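Local structure of nucleoporin NUP82 (Saccharomyces cerevisiae, 3PBP) at residues 176-184 with 196-206; 287-295 with 348-356. The protein serves as a structural component of the nuclear pore complex, its N-terminal domain binding the nucleoporin NUP116. The protein carries 1 engineered substitution. One frame throughout, in Å; residues are numbered along the deposited sequence.

Contact 1 (176-184 with 196-206); sequences DARVNDITD and CLNTTEGGDIF
Val179 and Phe206 mark the tightly packed part of this contact: Val179 CG1 stands 4.1 Å from the centroid of the Phe206 ring, 20° off its normal, a CH-pi contact over the face. Because CG1 lies anti to the backbone N (chi1 -170°), CG2 is also brought to the ring, reaching CD2 of Phe206. Beside them Asn198 ND2 donates to Asn180 O at 3.0 Å, nearly in line with the carbonyl bond. With a valine in place of Asn198, the Asn180 carbonyl would probably be left without this side-chain donor. Backbone bonds join Thr199 N to Asp181 O (2.7 Å) and Leu197 N to Asp184 O (3.0 Å).

The outer side is polar and looser. Thr200 OG1 meets the anti lone pair of Asp181 OD2 at 2.9 Å, and Thr199 OG1 donates to Thr183 OG1. Asp176 and Glu201 bring like charges together (OD1 to OE2, 3.5 Å), while Lys64 of NUP116 packs on Asp176.

Back on the buried strands, Leu197 O receives Thr183 N at 2.8 Å and, weakly, Asp184 N, the signature of a classic beta bulge in an antiparallel hairpin of a beta-propeller blade.

Contact 2 (287-295 with 348-356); sequences INPFPGELY and LVLIERVKL
Arg353, the residue most covered by this contact, is held through its guanidinium group by Glu293 and Leu294. Its chain is extended from CG to NE, with CG anti to the backbone N (chi1 -174°), and this carries NH1 to within 2.7 Å of Glu293 OE1 in a salt bridge; NH2 adds a weak bond to the same oxygen. The carboxylate and guanidinium planes stand 84° apart, which excludes a flat two-oxygen pairing. Lys355 NZ also reaches Glu293 OE1, at 3.0 Å, from the same face of the carboxylate as NH1. Leu294 CG covers one guanidinium face from 3.5 Å above the plane, and Lys355 CE lies over the other. NH2 has its stronger partner in Asp321, by a salt bridge.

Leu350, next in buried area, sets its CB 3.8 Å from Pro289 CD, and CD2 lies more distantly beside Pro291 CG. Its N donates to Asn288 O at 2.8 Å. Leu348 O accepts Asn288 N at 2.9 Å, completing a short parallel pairing that stops where a cis peptide leads into Pro289.

Within this chain strand 286-288 is an outermost strand of a mixed sheet, next to 347-355; backbone bonds from Ile287 go on to the NUP116 chain. Leu350 touches Ile325 of strand 323-329, Leu294 rests on Phe319 of strand 313-319, and helix 387-399 packs against Ile351 through Trp389 and Leu393.

Both contacts are partly buried: contact 1 sets buried Val179, Leu197 and Asn198 against exposed Asp181, contact 2 buried Leu348 and Leu350 against exposed Glu293 and Lys355. Contact 1 joins strands close in sequence, as an antiparallel hairpin with backbone bonds and hydroxyl, amide and carboxylate groups, but no salt bridge between its segments; contact 2 brings together strands 286-288 and 347-355, parallel and distant in sequence, and adds a charged cluster. They share no strand, yet they touch: Ile205 CD1 lies 3.5 Å from Leu348 CD1, and the centres of the two contacts are about 17 Å apart. Lys98 of NUP116 meets both, its NZ bridging to Asp204 and its backbone N bonding to Tyr295 OH.

Contact 1 (176-184 with 196-206)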
ATOM      1  N   ASP A 176      -8.195  11.429  -9.241  1.00 95.68           N
ATOM      2  CA  ASP A 176      -8.380  10.205  -8.462  1.00 95.33           C
ATOM      3  C   ASP A 176      -9.205   9.043  -9.025  1.00 93.62           C
ATOM      4  O   ASP A 176     -10.128   8.563  -8.363  1.00 93.38           O
ATOM      5  CB  ASP A 176      -8.937  10.574  -7.080  1.00 97.30           C
ATOM      6  CG  ASP A 176      -8.411  11.911  -6.573  1.00 98.62           C
ATOM      7  OD1 ASP A 176      -7.178  12.131  -6.615  1.00 98.02           O
ATOM      8  OD2 ASP A 176      -9.241  12.739  -6.127  1.00100.02           O
ATOM      9  N   ALA A 177      -8.875   8.574 -10.221  1.00 91.29           N
ATOM     10  CA  ALA A 177      -9.599   7.434 -10.776  1.00 89.71           C
ATOM     11  C   ALA A 177      -9.312   6.237  -9.854  1.00 88.15           C
ATOM     12  O   ALA A 177     -10.227   5.538  -9.399  1.00 87.94           O
ATOM     13  CB  ALA A 177      -9.116   7.142 -12.194  1.00 89.79           C
ATOM     14  N   ARG A 178      -8.023   6.029  -9.581  1.00 85.60           N
ATOM     15  CA  ARG A 178      -7.517   4.961  -8.703  1.00 82.24           C
ATOM     16  C   ARG A 178      -6.260   5.545  -8.026  1.00 80.67           C
ATOM     17  O   ARG A 178      -5.899   6.706  -8.281  1.00 80.40           O
ATOM     18  CB  ARG A 178      -7.122   3.737  -9.528  1.00 81.29           C
ATOM     19  CG  ARG A 178      -6.184   4.122 -10.666  1.00 79.19           C
ATOM     20  CD  ARG A 178      -5.265   3.005 -11.084  1.00 76.63           C
ATOM     21  NE  ARG A 178      -4.081   3.560 -11.732  1.00 74.07           N
ATOM     22  CZ  ARG A 178      -2.982   2.870 -12.003  1.00 73.76           C
ATOM     23  NH1 ARG A 178      -2.910   1.585 -11.689  1.00 73.66           N
ATOM     24  NH2 ARG A 178      -1.950   3.471 -12.569  1.00 73.46           N
ATOM     25  N   VAL A 179      -5.582   4.759  -7.188  1.00 77.01           N
ATOM     26  CA  VAL A 179      -4.386   5.266  -6.516  1.00 73.80           C
ATOM     27  C   VAL A 179      -3.173   5.340  -7.443  1.00 73.06           C
ATOM     28  O   VAL A 179      -2.738   4.328  -7.990  1.00 72.93           O
ATOM     29  CB  VAL A 179      -4.005   4.407  -5.305  1.00 72.51           C
ATOM     30  CG1 VAL A 179      -2.916   5.099  -4.507  1.00 70.26           C
ATOM     31  CG2 VAL A 179      -5.215   4.159  -4.454  1.00 73.47           C
ATOM     32  N   ASN A 180      -2.627   6.542  -7.598  1.00 71.44           N
ATOM     33  CA  ASN A 180      -1.467   6.772  -8.450  1.00 70.72           C
ATOM     34  C   ASN A 180      -0.292   7.300  -7.654  1.00 69.61           C
ATOM     35  O   ASN A 180      -0.459   7.803  -6.546  1.00 70.85           O
ATOM     36  CB  ASN A 180      -1.810   7.777  -9.551  1.00 73.58           C
ATOM     37  CG  ASN A 180      -2.773   7.206 -10.581  1.00 75.73           C
ATOM     38  OD1 ASN A 180      -2.375   6.407 -11.438  1.00 78.29           O
ATOM     39  ND2 ASN A 180      -4.050   7.596 -10.495  1.00 74.66           N
ATOM     40  N   ASP A 181       0.899   7.178  -8.228  1.00 67.86           N
ATOM     41  CA  ASP A 181       2.127   7.651  -7.597  1.00 66.14           C
ATOM     42  C   ASP A 181       2.443   7.023  -6.237  1.00 64.42           C
ATOM     43  O   ASP A 181       2.702   7.731  -5.263  1.00 65.09           O
ATOM     44  CB  ASP A 181       2.064   9.172  -7.452  1.00 68.81           C
ATOM     45  CG  ASP A 181       1.733   9.874  -8.771  1.00 71.49           C
ATOM     46  OD1 ASP A 181       2.632   9.972  -9.644  1.00 72.57           O
ATOM     47  OD2 ASP A 181       0.569  10.318  -8.938  1.00 70.57           O
ATOM     48  N   ILE A 182       2.435   5.697  -6.167  1.00 61.42           N
ATOM     49  CA  ILE A 182       2.740   5.005  -4.924  1.00 58.17           C
ATOM     50  C   ILE A 182       4.256   4.993  -4.726  1.00 58.46           C
ATOM     51  O   ILE A 182       4.986   4.575  -5.614  1.00 59.17           O
ATOM     52  CB  ILE A 182       2.221   3.561  -4.975  1.00 55.45           C
ATOM     53  CG1 ILE A 182       0.737   3.572  -5.350  1.00 54.28           C
ATOM     54  CG2 ILE A 182       2.429   2.888  -3.640  1.00 55.83           C
ATOM     55  CD1 ILE A 182       0.086   2.214  -5.407  1.00 51.81           C
ATOM     56  N   THR A 183       4.730   5.460  -3.574  1.00 58.58           N
ATOM     57  CA  THR A 183       6.168   5.483  -3.295  1.00 59.40           C
ATOM     58  C   THR A 183       6.571   4.314  -2.431  1.00 59.58           C
ATOM     59  O   THR A 183       7.715   3.858  -2.503  1.00 60.99           O
ATOM     60  CB  THR A 183       6.621   6.701  -2.469  1.00 59.80           C
ATOM     61  OG1 THR A 183       5.998   7.877  -2.970  1.00 63.29           O
ATOM     62  CG2 THR A 183       8.145   6.857  -2.541  1.00 59.46           C
ATOM     63  N   ASP A 184       5.648   3.860  -1.586  1.00 58.15           N
ATOM     64  CA  ASP A 184       5.953   2.778  -0.664  1.00 55.28           C
ATOM     65  C   ASP A 184       4.733   1.943  -0.314  1.00 54.00           C
ATOM     66  O   ASP A 184       3.589   2.349  -0.493  1.00 53.27           O
ATOM     67  CB  ASP A 184       6.593   3.358   0.603  1.00 55.51           C
ATOM     68  CG  ASP A 184       7.452   2.347   1.352  1.00 56.00           C
ATOM     69  OD1 ASP A 184       7.633   1.219   0.860  1.00 53.93           O
ATOM     70  OD2 ASP A 184       7.954   2.690   2.445  1.00 58.11           O
ATOM     71  N   CYS A 196      -0.735   1.809   1.538  1.00 53.66           N
ATOM     72  CA  CYS A 196       0.004   2.373   0.409  1.00 55.97           C
ATOM     73  C   CYS A 196       0.225   3.844   0.639  1.00 55.01           C
ATOM     74  O   CYS A 196      -0.708   4.558   0.986  1.00 56.08           O
ATOM     75  CB  CYS A 196      -0.787   2.221  -0.888  1.00 58.04           C
ATOM     76  SG  CYS A 196      -1.184   0.510  -1.275  1.00 67.29           S
ATOM     77  N   LEU A 197       1.455   4.294   0.447  1.00 54.82           N
ATOM     78  CA  LEU A 197       1.789   5.706   0.595  1.00 54.73           C
ATOM     79  C   LEU A 197       1.966   6.284  -0.813  1.00 55.97           C
ATOM     80  O   LEU A 197       2.898   5.911  -1.521  1.00 55.43           O
ATOM     81  CB  LEU A 197       3.088   5.866   1.372  1.00 53.29           C
ATOM     82  CG  LEU A 197       3.530   7.310   1.609  1.00 53.60           C
ATOM     83  CD1 LEU A 197       2.618   7.954   2.638  1.00 52.91           C
ATOM     84  CD2 LEU A 197       4.965   7.344   2.093  1.00 53.15           C
ATOM     85  N   ASN A 198       1.073   7.181  -1.225  1.00 58.01           N
ATOM     86  CA  ASN A 198       1.175   7.768  -2.557  1.00 60.94           C
ATOM     87  C   ASN A 198       1.607   9.241  -2.502  1.00 62.22           C
ATOM     88  O   ASN A 198       1.590   9.869  -1.437  1.00 62.38           O
ATOM     89  CB  ASN A 198      -0.153   7.598  -3.309  1.00 60.99           C
ATOM     90  CG  ASN A 198      -1.056   8.787  -3.170  1.00 61.91           C
ATOM     91  OD1 ASN A 198      -1.146   9.392  -2.104  1.00 64.61           O
ATOM     92  ND2 ASN A 198      -1.746   9.127  -4.245  1.00 62.32           N
ATOM     93  N   THR A 199       1.985   9.784  -3.656  1.00 63.75           N
ATOM     94  CA  THR A 199       2.476  11.151  -3.734  1.00 65.74           C
ATOM     95  C   THR A 199       1.646  12.173  -4.499  1.00 67.36           C
ATOM     96  O   THR A 199       1.881  13.380  -4.370  1.00 67.73           O
ATOM     97  CB  THR A 199       3.876  11.137  -4.314  1.00 65.83           C
ATOM     98  OG1 THR A 199       4.737  10.440  -3.411  1.00 65.68           O
ATOM     99  CG2 THR A 199       4.396  12.550  -4.516  1.00 67.72           C
ATOM    100  N   THR A 200       0.683  11.701  -5.287  1.00 68.09           N
ATOM    101  CA  THR A 200      -0.167  12.592  -6.075  1.00 69.13           C
ATOM    102  C   THR A 200      -0.396  13.983  -5.461  1.00 70.55           C
ATOM    103  O   THR A 200      -0.337  14.989  -6.167  1.00 71.70           O
ATOM    104  CB  THR A 200      -1.549  11.965  -6.332  1.00 68.60           C
ATOM    105  OG1 THR A 200      -1.387  10.632  -6.834  1.00 68.42           O
ATOM    106  CG2 THR A 200      -2.326  12.797  -7.341  1.00 66.23           C
ATOM    107  N   GLU A 201      -0.649  14.045  -4.154  1.00 70.81           N
ATOM    108  CA  GLU A 201      -0.912  15.319  -3.501  1.00 70.85           C
ATOM    109  C   GLU A 201      -0.031  15.584  -2.303  1.00 69.94           C
ATOM    110  O   GLU A 201      -0.513  16.014  -1.260  1.00 70.46           O
ATOM    111  CB  GLU A 201      -2.374  15.388  -3.066  1.00 72.83           C
ATOM    112  CG  GLU A 201      -3.361  15.375  -4.218  1.00 78.42           C
ATOM    113  CD  GLU A 201      -4.779  15.032  -3.773  1.00 82.26           C
ATOM    114  OE1 GLU A 201      -5.272  15.662  -2.808  1.00 83.75           O
ATOM    115  OE2 GLU A 201      -5.404  14.137  -4.392  1.00 84.58           O
ATOM    116  N   GLY A 202       1.262  15.333  -2.449  1.00 68.67           N
ATOM    117  CA  GLY A 202       2.173  15.579  -1.349  1.00 67.59           C
ATOM    118  C   GLY A 202       2.312  14.406  -0.405  1.00 67.27           C
ATOM    119  O   GLY A 202       3.258  14.356   0.388  1.00 68.50           O
ATOM    120  N   GLY A 203       1.380  13.460  -0.473  1.00 65.50           N
ATOM    121  CA  GLY A 203       1.456  12.307   0.400  1.00 63.41           C
ATOM    122  C   GLY A 203       0.155  11.955   1.091  1.00 62.31           C
ATOM    123  O   GLY A 203      -0.424  12.754   1.825  1.00 60.55           O
ATOM    124  N   ASP A 204      -0.307  10.739   0.844  1.00 62.03           N
ATOM    125  CA  ASP A 204      -1.534  10.250   1.446  1.00 61.19           C
ATOM    126  C   ASP A 204      -1.443   8.749   1.694  1.00 58.61           C
ATOM    127  O   ASP A 204      -0.539   8.086   1.196  1.00 58.83           O
ATOM    128  CB  ASP A 204      -2.722  10.573   0.544  1.00 63.94           C
ATOM    129  CG  ASP A 204      -3.237  11.991   0.753  1.00 68.05           C
ATOM    130  OD1 ASP A 204      -3.750  12.281   1.870  1.00 69.08           O
ATOM    131  OD2 ASP A 204      -3.123  12.810  -0.196  1.00 68.48           O
ATOM    132  N   ILE A 205      -2.372   8.220   2.478  1.00 54.83           N
ATOM    133  CA  ILE A 205      -2.373   6.803   2.773  1.00 51.40           C
ATOM    134  C   ILE A 205      -3.649   6.130   2.267  1.00 50.86           C
ATOM    135  O   ILE A 205      -4.752   6.615   2.478  1.00 49.64           O
ATOM    136  CB  ILE A 205      -2.221   6.560   4.295  1.00 48.79           C
ATOM    137  CG1 ILE A 205      -0.874   7.108   4.759  1.00 46.56           C
ATOM    138  CG2 ILE A 205      -2.368   5.080   4.605  1.00 46.78           C
ATOM    139  CD1 ILE A 205      -0.660   7.057   6.232  1.00 46.56           C
ATOM    140  N   PHE A 206      -3.487   5.021   1.564  1.00 50.41           N
ATOM    141  CA  PHE A 206      -4.632   4.277   1.081  1.00 49.66           C
ATOM    142  C   PHE A 206      -4.459   2.888   1.655  1.00 50.35           C
ATOM    143  O   PHE A 206      -3.418   2.581   2.259  1.00 49.69           O
ATOM    144  CB  PHE A 206      -4.662   4.237  -0.451  1.00 48.40           C
ATOM    145  CG  PHE A 206      -4.943   5.575  -1.084  1.00 46.07           C
ATOM    146  CD1 PHE A 206      -3.971   6.580  -1.098  1.00 45.56           C
ATOM    147  CD2 PHE A 206      -6.193   5.853  -1.611  1.00 44.78           C
ATOM    148  CE1 PHE A 206      -4.248   7.845  -1.626  1.00 43.38           C
ATOM    149  CE2 PHE A 206      -6.479   7.115  -2.141  1.00 44.18           C
ATOM    150  CZ  PHE A 206      -5.504   8.111  -2.144  1.00 42.97           C
TER

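Contact 2 (287-295 with 348-356)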
ATOM      1  N   ILE A 287      -5.718  12.116   8.125  1.00 55.33           N
ATOM      2  CA  ILE A 287      -4.601  12.153   9.079  1.00 56.25           C
ATOM      3  C   ILE A 287      -4.856  13.372   9.952  1.00 58.26           C
ATOM      4  O   ILE A 287      -4.518  14.490   9.582  1.00 59.17           O
ATOM      5  CB  ILE A 287      -3.224  12.304   8.377  1.00 55.20           C
ATOM      6  CG1 ILE A 287      -2.982  11.126   7.423  1.00 54.05           C
ATOM      7  CG2 ILE A 287      -2.117  12.357   9.418  1.00 52.09           C
ATOM      8  CD1 ILE A 287      -1.660  11.187   6.704  1.00 51.36           C
ATOM      9  N   ASN A 288      -5.451  13.144  11.117  1.00 59.70           N
ATOM     10  CA  ASN A 288      -5.818  14.220  12.021  1.00 61.14           C
ATOM     11  C   ASN A 288      -5.047  14.238  13.339  1.00 63.55           C
ATOM     12  O   ASN A 288      -5.008  13.243  14.060  1.00 65.26           O
ATOM     13  CB  ASN A 288      -7.306  14.098  12.317  1.00 60.26           C
ATOM     14  CG  ASN A 288      -7.893  15.355  12.901  1.00 60.23           C
ATOM     15  OD1 ASN A 288      -7.177  16.233  13.371  1.00 60.85           O
ATOM     16  ND2 ASN A 288      -9.208  15.444  12.884  1.00 59.81           N
ATOM     17  N   PRO A 289      -4.426  15.378  13.685  1.00 65.07           N
ATOM     18  CA  PRO A 289      -4.381  16.649  12.954  1.00 64.73           C
ATOM     19  C   PRO A 289      -3.115  16.757  12.101  1.00 65.20           C
ATOM     20  O   PRO A 289      -2.009  16.659  12.622  1.00 64.88           O
ATOM     21  CB  PRO A 289      -4.400  17.671  14.077  1.00 65.18           C
ATOM     22  CG  PRO A 289      -3.523  17.005  15.116  1.00 65.51           C
ATOM     23  CD  PRO A 289      -4.008  15.568  15.093  1.00 64.91           C
ATOM     24  N   PHE A 290      -3.274  16.975  10.801  1.00 66.18           N
ATOM     25  CA  PHE A 290      -2.124  17.085   9.913  1.00 66.72           C
ATOM     26  C   PHE A 290      -1.314  18.366  10.105  1.00 68.55           C
ATOM     27  O   PHE A 290      -1.858  19.467  10.036  1.00 69.53           O
ATOM     28  CB  PHE A 290      -2.561  17.003   8.458  1.00 65.90           C
ATOM     29  CG  PHE A 290      -1.416  16.865   7.512  1.00 66.17           C
ATOM     30  CD1 PHE A 290      -0.616  15.721   7.538  1.00 65.67           C
ATOM     31  CD2 PHE A 290      -1.095  17.886   6.631  1.00 65.45           C
ATOM     32  CE1 PHE A 290       0.495  15.597   6.700  1.00 65.44           C
ATOM     33  CE2 PHE A 290       0.012  17.772   5.788  1.00 66.14           C
ATOM     34  CZ  PHE A 290       0.812  16.621   5.825  1.00 65.36           C
ATOM     35  N   PRO A 291       0.008  18.235  10.332  1.00 69.90           N
ATOM     36  CA  PRO A 291       0.942  19.355  10.541  1.00 70.50           C
ATOM     37  C   PRO A 291       0.974  20.287   9.340  1.00 71.03           C
ATOM     38  O   PRO A 291       1.238  19.848   8.218  1.00 72.69           O
ATOM     39  CB  PRO A 291       2.290  18.657  10.735  1.00 70.92           C
ATOM     40  CG  PRO A 291       1.915  17.309  11.266  1.00 71.32           C
ATOM     41  CD  PRO A 291       0.725  16.951  10.412  1.00 70.90           C
ATOM     42  N   GLY A 292       0.725  21.570   9.573  1.00 69.79           N
ATOM     43  CA  GLY A 292       0.728  22.525   8.482  1.00 69.27           C
ATOM     44  C   GLY A 292       1.999  22.603   7.647  1.00 68.89           C
ATOM     45  O   GLY A 292       1.924  22.707   6.427  1.00 68.01           O
ATOM     46  N   GLU A 293       3.161  22.545   8.291  1.00 69.09           N
ATOM     47  CA  GLU A 293       4.426  22.646   7.570  1.00 70.81           C
ATOM     48  C   GLU A 293       4.521  21.657   6.434  1.00 70.24           C
ATOM     49  O   GLU A 293       4.904  22.003   5.316  1.00 70.78           O
ATOM     50  CB  GLU A 293       5.625  22.380   8.485  1.00 73.98           C
ATOM     51  CG  GLU A 293       5.701  23.183   9.766  1.00 79.96           C
ATOM     52  CD  GLU A 293       7.087  23.088  10.412  1.00 83.52           C
ATOM     53  OE1 GLU A 293       7.579  21.957  10.631  1.00 84.25           O
ATOM     54  OE2 GLU A 293       7.691  24.148  10.700  1.00 86.12           O
ATOM     55  N   LEU A 294       4.177  20.414   6.746  1.00 69.42           N
ATOM     56  CA  LEU A 294       4.262  19.304   5.801  1.00 67.74           C
ATOM     57  C   LEU A 294       3.530  19.450   4.469  1.00 66.79           C
ATOM     58  O   LEU A 294       3.781  18.684   3.537  1.00 66.01           O
ATOM     59  CB  LEU A 294       3.845  18.009   6.513  1.00 66.09           C
ATOM     60  CG  LEU A 294       4.756  17.713   7.715  1.00 65.44           C
ATOM     61  CD1 LEU A 294       4.155  16.616   8.579  1.00 65.60           C
ATOM     62  CD2 LEU A 294       6.147  17.330   7.230  1.00 63.51           C
ATOM     63  N   TYR A 295       2.633  20.425   4.365  1.00 66.36           N
ATOM     64  CA  TYR A 295       1.927  20.620   3.106  1.00 66.91           C
ATOM     65  C   TYR A 295       2.936  21.052   2.041  1.00 68.31           C
ATOM     66  O   TYR A 295       2.678  20.931   0.842  1.00 67.86           O
ATOM     67  CB  TYR A 295       0.830  21.675   3.259  1.00 64.75           C
ATOM     68  CG  TYR A 295      -0.491  21.125   3.751  1.00 63.37           C
ATOM     69  CD1 TYR A 295      -1.214  20.211   2.985  1.00 62.18           C
ATOM     70  CD2 TYR A 295      -1.023  21.516   4.985  1.00 62.02           C
ATOM     71  CE1 TYR A 295      -2.432  19.698   3.432  1.00 60.14           C
ATOM     72  CE2 TYR A 295      -2.241  21.006   5.435  1.00 59.74           C
ATOM     73  CZ  TYR A 295      -2.936  20.098   4.655  1.00 59.00           C
ATOM     74  OH  TYR A 295      -4.130  19.584   5.099  1.00 58.39           O
ATOM     75  N   LEU A 348      -6.814   8.046  10.727  1.00 55.74           N
ATOM     76  CA  LEU A 348      -5.551   7.990  11.439  1.00 55.84           C
ATOM     77  C   LEU A 348      -5.417   9.263  12.272  1.00 57.62           C
ATOM     78  O   LEU A 348      -5.829  10.353  11.863  1.00 58.98           O
ATOM     79  CB  LEU A 348      -4.383   7.903  10.468  1.00 54.56           C
ATOM     80  CG  LEU A 348      -4.171   6.574   9.770  1.00 54.15           C
ATOM     81  CD1 LEU A 348      -3.029   6.723   8.792  1.00 55.64           C
ATOM     82  CD2 LEU A 348      -3.875   5.498  10.800  1.00 53.66           C
ATOM     83  N   VAL A 349      -4.822   9.120  13.441  1.00 57.96           N
ATOM     84  CA  VAL A 349      -4.636  10.236  14.339  1.00 58.84           C
ATOM     85  C   VAL A 349      -3.152  10.444  14.603  1.00 58.51           C
ATOM     86  O   VAL A 349      -2.422   9.479  14.777  1.00 57.95           O
ATOM     87  CB  VAL A 349      -5.380   9.951  15.662  1.00 60.67           C
ATOM     88  CG1 VAL A 349      -5.053  10.997  16.689  1.00 61.36           C
ATOM     89  CG2 VAL A 349      -6.873   9.929  15.406  1.00 61.17           C
ATOM     90  N   LEU A 350      -2.709  11.699  14.628  1.00 59.46           N
ATOM     91  CA  LEU A 350      -1.301  12.017  14.885  1.00 60.92           C
ATOM     92  C   LEU A 350      -1.003  11.964  16.369  1.00 61.25           C
ATOM     93  O   LEU A 350      -1.672  12.630  17.148  1.00 62.14           O
ATOM     94  CB  LEU A 350      -0.951  13.422  14.389  1.00 61.15           C
ATOM     95  CG  LEU A 350       0.507  13.838  14.613  1.00 61.25           C
ATOM     96  CD1 LEU A 350       1.324  13.528  13.368  1.00 62.23           C
ATOM     97  CD2 LEU A 350       0.586  15.310  14.908  1.00 61.80           C
ATOM     98  N   ILE A 351      -0.001  11.180  16.755  1.00 62.14           N
ATOM     99  CA  ILE A 351       0.392  11.065  18.158  1.00 63.48           C
ATOM    100  C   ILE A 351       1.628  11.909  18.435  1.00 64.39           C
ATOM    101  O   ILE A 351       1.747  12.519  19.489  1.00 64.38           O
ATOM    102  CB  ILE A 351       0.705   9.610  18.537  1.00 63.76           C
ATOM    103  CG1 ILE A 351      -0.588   8.791  18.576  1.00 64.49           C
ATOM    104  CG2 ILE A 351       1.386   9.564  19.883  1.00 63.29           C
ATOM    105  CD1 ILE A 351      -0.379   7.318  18.882  1.00 65.24           C
ATOM    106  N   GLU A 352       2.547  11.937  17.478  1.00 66.13           N
ATOM    107  CA  GLU A 352       3.770  12.713  17.617  1.00 68.69           C
ATOM    108  C   GLU A 352       4.480  12.963  16.278  1.00 69.55           C
ATOM    109  O   GLU A 352       4.278  12.246  15.292  1.00 69.51           O
ATOM    110  CB  GLU A 352       4.738  12.003  18.575  1.00 69.67           C
ATOM    111  CG  GLU A 352       6.208  12.315  18.284  1.00 72.85           C
ATOM    112  CD  GLU A 352       7.172  11.642  19.229  1.00 74.76           C
ATOM    113  OE1 GLU A 352       7.026  10.419  19.451  1.00 75.45           O
ATOM    114  OE2 GLU A 352       8.080  12.344  19.737  1.00 75.34           O
ATOM    115  N   ARG A 353       5.303  14.003  16.255  1.00 69.71           N
ATOM    116  CA  ARG A 353       6.091  14.324  15.085  1.00 70.57           C
ATOM    117  C   ARG A 353       7.569  14.385  15.522  1.00 71.81           C
ATOM    118  O   ARG A 353       7.900  14.949  16.570  1.00 71.04           O
ATOM    119  CB  ARG A 353       5.660  15.657  14.490  1.00 70.31           C
ATOM    120  CG  ARG A 353       6.364  15.952  13.184  1.00 70.49           C
ATOM    121  CD  ARG A 353       6.064  17.325  12.684  1.00 70.50           C
ATOM    122  NE  ARG A 353       6.768  17.565  11.436  1.00 71.93           N
ATOM    123  CZ  ARG A 353       6.826  18.750  10.837  1.00 73.96           C
ATOM    124  NH1 ARG A 353       6.218  19.794  11.387  1.00 75.05           N
ATOM    125  NH2 ARG A 353       7.486  18.889   9.694  1.00 73.43           N
ATOM    126  N   VAL A 354       8.447  13.784  14.724  1.00 72.56           N
ATOM    127  CA  VAL A 354       9.869  13.758  15.033  1.00 72.97           C
ATOM    128  C   VAL A 354      10.664  14.367  13.887  1.00 75.32           C
ATOM    129  O   VAL A 354      10.673  13.825  12.779  1.00 75.85           O
ATOM    130  CB  VAL A 354      10.353  12.305  15.265  1.00 71.73           C
ATOM    131  CG1 VAL A 354      11.848  12.279  15.531  1.00 70.36           C
ATOM    132  CG2 VAL A 354       9.595  11.684  16.427  1.00 70.74           C
ATOM    133  N   LYS A 355      11.314  15.502  14.145  1.00 77.61           N
ATOM    134  CA  LYS A 355      12.131  16.151  13.120  1.00 78.95           C
ATOM    135  C   LYS A 355      13.579  15.736  13.338  1.00 79.32           C
ATOM    136  O   LYS A 355      14.181  16.068  14.361  1.00 78.17           O
ATOM    137  CB  LYS A 355      12.015  17.674  13.206  1.00 79.95           C
ATOM    138  CG  LYS A 355      10.604  18.206  13.053  1.00 81.50           C
ATOM    139  CD  LYS A 355      10.575  19.731  13.098  1.00 82.37           C
ATOM    140  CE  LYS A 355       9.143  20.252  13.109  1.00 83.64           C
ATOM    141  NZ  LYS A 355       9.071  21.734  13.202  1.00 83.46           N
ATOM    142  N   LEU A 356      14.130  15.000  12.378  1.00 80.96           N
ATOM    143  CA  LEU A 356      15.509  14.525  12.468  1.00 82.51           C
ATOM    144  C   LEU A 356      16.429  15.443  11.674  1.00 83.71           C
ATOM    145  O   LEU A 356      17.653  15.296  11.713  1.00 83.75           O
ATOM    146  CB  LEU A 356      15.609  13.090  11.934  1.00 82.44           C
ATOM    147  CG  LEU A 356      14.661  12.064  12.568  1.00 81.86           C
ATOM    148  CD1 LEU A 356      14.763  10.745  11.826  1.00 81.32           C
ATOM    149  CD2 LEU A 356      14.997  11.894  14.047  1.00 81.02           C
TER